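Side-chain contacts in putative isohexenylglutaconyl-CoA hydratase (Pseudomonas aeruginosa, PDB 4ZU2), which probably hydrates the double bond of isohexenylglutaconyl-CoA, a step in bacterial citronellate breakdown, as a member of the crotonase family: residues E15-I20 with E199-L204; P138-S141 with L145-Q148. All coordinates share one frame; numbering follows the deposited sequence.

Contact 1 of 2, residues E15-I20 with E199-L204; sequences EGVLRI and ETLEQL
Val-17 and Arg-19, with one residue between them on strand 17-22, both come up against Leu-201 of helix 190-205. Taking the helix in sequence order, the carbonyl O of Glu-199 accepts from both Glu-202 N and Gln-203 N, routine bonding within the helix. Leu-201 points toward the strand and does the touching with its two methyl groups. CD2 meets Val-17 CG2 at 4.2 Å, an ordinary apolar fit. CD1 lies 3.7 Å from Arg-19 NH2, where the two side chains cross at a slant. Arg-19 does not start out toward the helix; the bend at its second torsion (chi2 109°) swings the far end there, so the guanidinium ends beside Leu-201, while the same side chain also packs on Leu-197, one turn earlier. Leu-201 rests on Ala-54 as well, so it spans two neighbouring strands of the six-stranded sheet. Leu-204, the last of the segment, also points this way, but its CD1 stays 5.6 Å from Val-17 CG2, and it packs on Leu-167 of the second subunit. The direct contact between strand and helix is thus small, methyl against methyl and methyl against guanidinium; Arg-19 makes no hydrogen bond to the 199-204 segment, and its charged end meets the helix here through an apolar leucine branch.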
loop_
_atom_site.group_PDB
_atom_site.type_symbol
_atom_site.label_atom_id
_atom_site.label_comp_id
_atom_site.label_asym_id
_atom_site.label_seq_id
_atom_site.Cartn_x
_atom_site.Cartn_y
_atom_site.Cartn_z
ATOM N N GLU A 15 -10.501 -33.677 3.254
ATOM C CA GLU A 15 -10.365 -33.433 4.683
ATOM C C GLU A 15 -10.840 -32.028 5.016
ATOM O O GLU A 15 -12.033 -31.755 4.965
ATOM C CB GLU A 15 -8.927 -33.655 5.162
ATOM C CG GLU A 15 -8.361 -35.023 4.881
ATOM C CD GLU A 15 -6.831 -34.998 4.776
ATOM O OE1 GLU A 15 -6.304 -34.113 4.051
ATOM O OE2 GLU A 15 -6.158 -35.850 5.421
ATOM N N GLY A 16 -9.920 -31.142 5.369
ATOM C CA GLY A 16 -10.274 -29.762 5.629
ATOM C C GLY A 16 -10.060 -28.844 4.433
ATOM O O GLY A 16 -10.342 -27.655 4.549
ATOM N N VAL A 17 -9.593 -29.380 3.295
ATOM C CA VAL A 17 -9.262 -28.552 2.119
ATOM C C VAL A 17 -10.260 -28.779 0.995
ATOM O O VAL A 17 -10.410 -29.893 0.536
ATOM C CB VAL A 17 -7.828 -28.797 1.639
ATOM C CG1 VAL A 17 -7.518 -27.939 0.454
ATOM C CG2 VAL A 17 -6.846 -28.528 2.812
ATOM N N LEU A 18 -11.004 -27.743 0.617
ATOM C CA LEU A 18 -11.937 -27.845 -0.524
ATOM C C LEU A 18 -11.264 -27.226 -1.762
ATOM O O LEU A 18 -11.051 -26.017 -1.822
ATOM C CB LEU A 18 -13.279 -27.186 -0.221
ATOM C CG LEU A 18 -14.292 -27.018 -1.382
ATOM C CD1 LEU A 18 -14.671 -28.348 -2.020
ATOM C CD2 LEU A 18 -15.539 -26.336 -0.881
ATOM N N ARG A 19 -10.862 -28.069 -2.704
ATOM C CA ARG A 19 -10.357 -27.605 -3.987
ATOM C C ARG A 19 -11.508 -27.324 -4.944
ATOM O O ARG A 19 -12.416 -28.135 -5.060
ATOM C CB ARG A 19 -9.481 -28.662 -4.615
ATOM C CG ARG A 19 -8.106 -28.665 -4.059
ATOM C CD ARG A 19 -7.859 -29.911 -3.187
ATOM N NE ARG A 19 -6.518 -30.004 -2.591
ATOM C CZ ARG A 19 -5.363 -29.830 -3.235
ATOM N NH1 ARG A 19 -5.295 -29.517 -4.522
ATOM N NH2 ARG A 19 -4.237 -29.960 -2.584
ATOM N N ILE A 20 -11.434 -26.207 -5.662
ATOM C CA ILE A 20 -12.523 -25.771 -6.546
ATOM C C ILE A 20 -11.918 -25.433 -7.888
ATOM O O ILE A 20 -11.063 -24.554 -7.977
ATOM C CB ILE A 20 -13.234 -24.500 -6.016
ATOM C CG1 ILE A 20 -13.683 -24.675 -4.549
ATOM C CG2 ILE A 20 -14.423 -24.116 -6.941
ATOM C CD1 ILE A 20 -14.072 -23.406 -3.890
ATOM N N GLU A 199 3.085 -26.817 0.332
ATOM C CA GLU A 199 3.843 -26.197 1.412
ATOM C C GLU A 199 2.912 -25.245 2.182
ATOM O O GLU A 199 2.730 -25.381 3.397
ATOM C CB GLU A 199 5.043 -25.457 0.874
ATOM C CG GLU A 199 5.860 -24.802 1.953
ATOM C CD GLU A 199 6.250 -25.759 3.079
ATOM O OE1 GLU A 199 6.469 -26.970 2.791
ATOM O OE2 GLU A 199 6.345 -25.294 4.247
ATOM N N THR A 200 2.284 -24.334 1.433
ATOM C CA THR A 200 1.316 -23.365 1.954
ATOM C C THR A 200 0.268 -24.080 2.788
ATOM O O THR A 200 -0.046 -23.674 3.891
ATOM C CB THR A 200 0.607 -22.652 0.812
ATOM O OG1 THR A 200 1.556 -21.881 0.058
ATOM C CG2 THR A 200 -0.525 -21.738 1.323
ATOM N N LEU A 201 -0.236 -25.179 2.275
ATOM C CA LEU A 201 -1.288 -25.906 2.962
ATOM C C LEU A 201 -0.803 -26.544 4.251
ATOM O O LEU A 201 -1.582 -26.722 5.172
ATOM C CB LEU A 201 -1.907 -26.958 2.056
ATOM C CG LEU A 201 -2.829 -26.426 0.946
ATOM C CD1 LEU A 201 -3.313 -27.589 0.060
ATOM C CD2 LEU A 201 -4.049 -25.641 1.508
ATOM N N GLU A 202 0.471 -26.880 4.338
ATOM C CA GLU A 202 0.931 -27.489 5.568
ATOM C C GLU A 202 1.189 -26.365 6.579
ATOM O O GLU A 202 0.961 -26.543 7.753
ATOM C CB GLU A 202 2.134 -28.401 5.345
ATOM C CG GLU A 202 2.209 -29.472 6.411
ATOM C CD GLU A 202 1.209 -30.590 6.229
ATOM O OE1 GLU A 202 0.981 -30.982 5.064
ATOM O OE2 GLU A 202 0.639 -31.049 7.255
ATOM N N GLN A 203 1.613 -25.190 6.110
ATOM C CA GLN A 203 1.703 -24.032 7.000
ATOM C C GLN A 203 0.361 -23.681 7.610
ATOM O O GLN A 203 0.263 -23.305 8.776
ATOM C CB GLN A 203 2.224 -22.825 6.257
ATOM C CG GLN A 203 3.627 -23.029 5.767
ATOM C CD GLN A 203 4.132 -21.849 4.971
ATOM O OE1 GLN A 203 3.554 -21.462 3.961
ATOM N NE2 GLN A 203 5.208 -21.256 5.440
ATOM N N LEU A 204 -0.677 -23.811 6.795
ATOM C CA LEU A 204 -2.020 -23.446 7.192
ATOM C C LEU A 204 -2.597 -24.386 8.227
ATOM O O LEU A 204 -3.457 -23.988 9.030
ATOM C CB LEU A 204 -2.899 -23.435 5.926
ATOM C CG LEU A 204 -4.415 -23.267 5.974
ATOM C CD1 LEU A 204 -5.155 -24.539 6.350
ATOM C CD2 LEU A 204 -4.821 -22.112 6.833
#

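Contact 2 of 2, residues P138-S141 with L145-Q148; sequences PETS and LPAQ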
loop_
_atom_site.group_PDB
_atom_site.type_symbol
_atom_site.label_atom_id
_atom_site.label_comp_id
_atom_site.label_asym_id
_atom_site.label_seq_id
_atom_site.Cartn_x
_atom_site.Cartn_y
_atom_site.Cartn_z
ATOM N N PRO A 138 -8.171 -5.984 -19.678
ATOM C CA PRO A 138 -8.436 -5.434 -21.024
ATOM C C PRO A 138 -9.619 -4.468 -21.106
ATOM O O PRO A 138 -9.831 -3.846 -22.133
ATOM C CB PRO A 138 -8.764 -6.681 -21.854
ATOM C CG PRO A 138 -8.239 -7.830 -21.061
ATOM C CD PRO A 138 -8.427 -7.427 -19.631
ATOM N N GLU A 139 -10.341 -4.315 -20.014
ATOM C CA GLU A 139 -11.636 -3.683 -20.054
ATOM C C GLU A 139 -11.683 -2.375 -20.770
ATOM O O GLU A 139 -12.529 -2.186 -21.645
ATOM C CB GLU A 139 -12.213 -3.538 -18.665
ATOM C CG GLU A 139 -12.792 -4.792 -18.137
ATOM C CD GLU A 139 -11.785 -5.630 -17.390
ATOM O OE1 GLU A 139 -10.560 -5.456 -17.574
ATOM O OE2 GLU A 139 -12.242 -6.471 -16.623
ATOM N N THR A 140 -10.797 -1.451 -20.480
ATOM C CA THR A 140 -10.952 -0.154 -21.172
ATOM C C THR A 140 -10.453 -0.192 -22.636
ATOM O O THR A 140 -10.713 0.739 -23.387
ATOM C CB THR A 140 -10.205 0.964 -20.477
ATOM O OG1 THR A 140 -8.810 0.673 -20.537
ATOM C CG2 THR A 140 -10.655 1.132 -19.032
ATOM N N SER A 141 -9.706 -1.229 -23.026
ATOM C CA SER A 141 -9.377 -1.441 -24.453
ATOM C C SER A 141 -10.606 -1.906 -25.286
ATOM O O SER A 141 -10.513 -2.102 -26.489
ATOM C CB SER A 141 -8.167 -2.387 -24.634
ATOM O OG SER A 141 -8.433 -3.774 -24.457
ATOM N N LEU A 145 -15.396 -0.996 -18.234
ATOM C CA LEU A 145 -14.743 -0.623 -16.981
ATOM C C LEU A 145 -14.428 -1.889 -16.218
ATOM O O LEU A 145 -15.261 -2.754 -16.172
ATOM C CB LEU A 145 -15.661 0.229 -16.099
ATOM C CG LEU A 145 -16.455 1.373 -16.706
ATOM C CD1 LEU A 145 -17.200 2.169 -15.593
ATOM C CD2 LEU A 145 -15.555 2.270 -17.548
ATOM N N PRO A 146 -13.220 -1.993 -15.627
ATOM C CA PRO A 146 -13.036 -3.014 -14.599
ATOM C C PRO A 146 -13.698 -2.499 -13.281
ATOM O O PRO A 146 -13.014 -2.185 -12.327
ATOM C CB PRO A 146 -11.494 -3.151 -14.510
ATOM C CG PRO A 146 -10.954 -1.755 -14.893
ATOM C CD PRO A 146 -12.039 -1.125 -15.790
ATOM N N ALA A 147 -15.028 -2.367 -13.305
ATOM C CA ALA A 147 -15.796 -1.554 -12.338
ATOM C C ALA A 147 -15.847 -2.145 -10.949
ATOM O O ALA A 147 -15.535 -1.461 -9.965
ATOM C CB ALA A 147 -17.187 -1.348 -12.829
ATOM N N GLN A 148 -16.228 -3.423 -10.874
ATOM C CA GLN A 148 -16.241 -4.145 -9.608
ATOM C C GLN A 148 -14.806 -4.481 -9.196
ATOM O O GLN A 148 -14.535 -4.640 -8.021
ATOM C CB GLN A 148 -17.005 -5.466 -9.700
ATOM C CG GLN A 148 -18.432 -5.379 -10.140
ATOM C CD GLN A 148 -19.270 -4.585 -9.167
ATOM O OE1 GLN A 148 -19.428 -4.961 -8.015
ATOM N NE2 GLN A 148 -19.773 -3.462 -9.623
#
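Glu-139 and Leu-145 bring the two backbones within 5.3 Å, measured from CA to CA, although only a few residues separate them. Residues 139-141 form a short 3-10 segment, in which Ser-141 N makes a weak bond to Pro-138 O. The Ser-141 hydroxyl reinforces this closure: its OG donates to Pro-138 O over 2.7 Å, in the carbonyl plane and on a lone pair, with a C=O...OG angle of 130°. On the other side of the contact Pro-146 is the centre of an inverse gamma turn, closed by a weak 2.9 Å bond from Ala-147 N to Leu-145 O. Both turns belong to the loop between strand 134-136 and helix 149-157. In crotonase-family hydratases the corresponding loop carries one of the two active-site glutamates, and Glu-139, coming directly after a proline, probably matches that position. Its side chain spreads over the Leu-145/Pro-146 peptide. CB stands 3.6 Å from Pro-146 N and 3.8 Å from Pro-146 CD. The chain then bends at chi2 (90°), which brings the carboxylate over to the CB side of the proline ring, the two side chains running obliquely to each other, CD coming to 3.8 Å from Pro-146 CB with both oxygens nearly as close to that carbon. Thr-140 adds a lighter touch, its CG2 lying 4.2 Å from Pro-146 CD. Its hydroxyl is turned to other partners: OG1 bonds Ala-166 O and, weakly, Asn-212 OD1 of the third subunit. Leu-145 points its side chain away from the 3-10 segment, and Thr-140, Leu-145 and Pro-146 all pack on Thr-215 of that third subunit. Farther on, Gln-148 NE2 bonds both Asn-88 OD1 and Leu-231 O of the third subunit.

How the contacts relate
The two contacts lie on opposite sides of the chain's centre, 32 Å apart between their own centres and about 19 Å between nearest atoms. Contact 1 ties strand 17-22, near the start of the chain, to helix 190-205, far along it, and so closes a long loop of chain within which contact 2 is nested. Contact 2 is local, joining two turns of the loop ahead of helix 149-157. They share no strand or helix, but both belong to the same crotonase-type unit. Each also has a neighbouring subunit beside it: the second at the helix of contact 1, the third at contact 2, so the assembly of three chains adjoins both places.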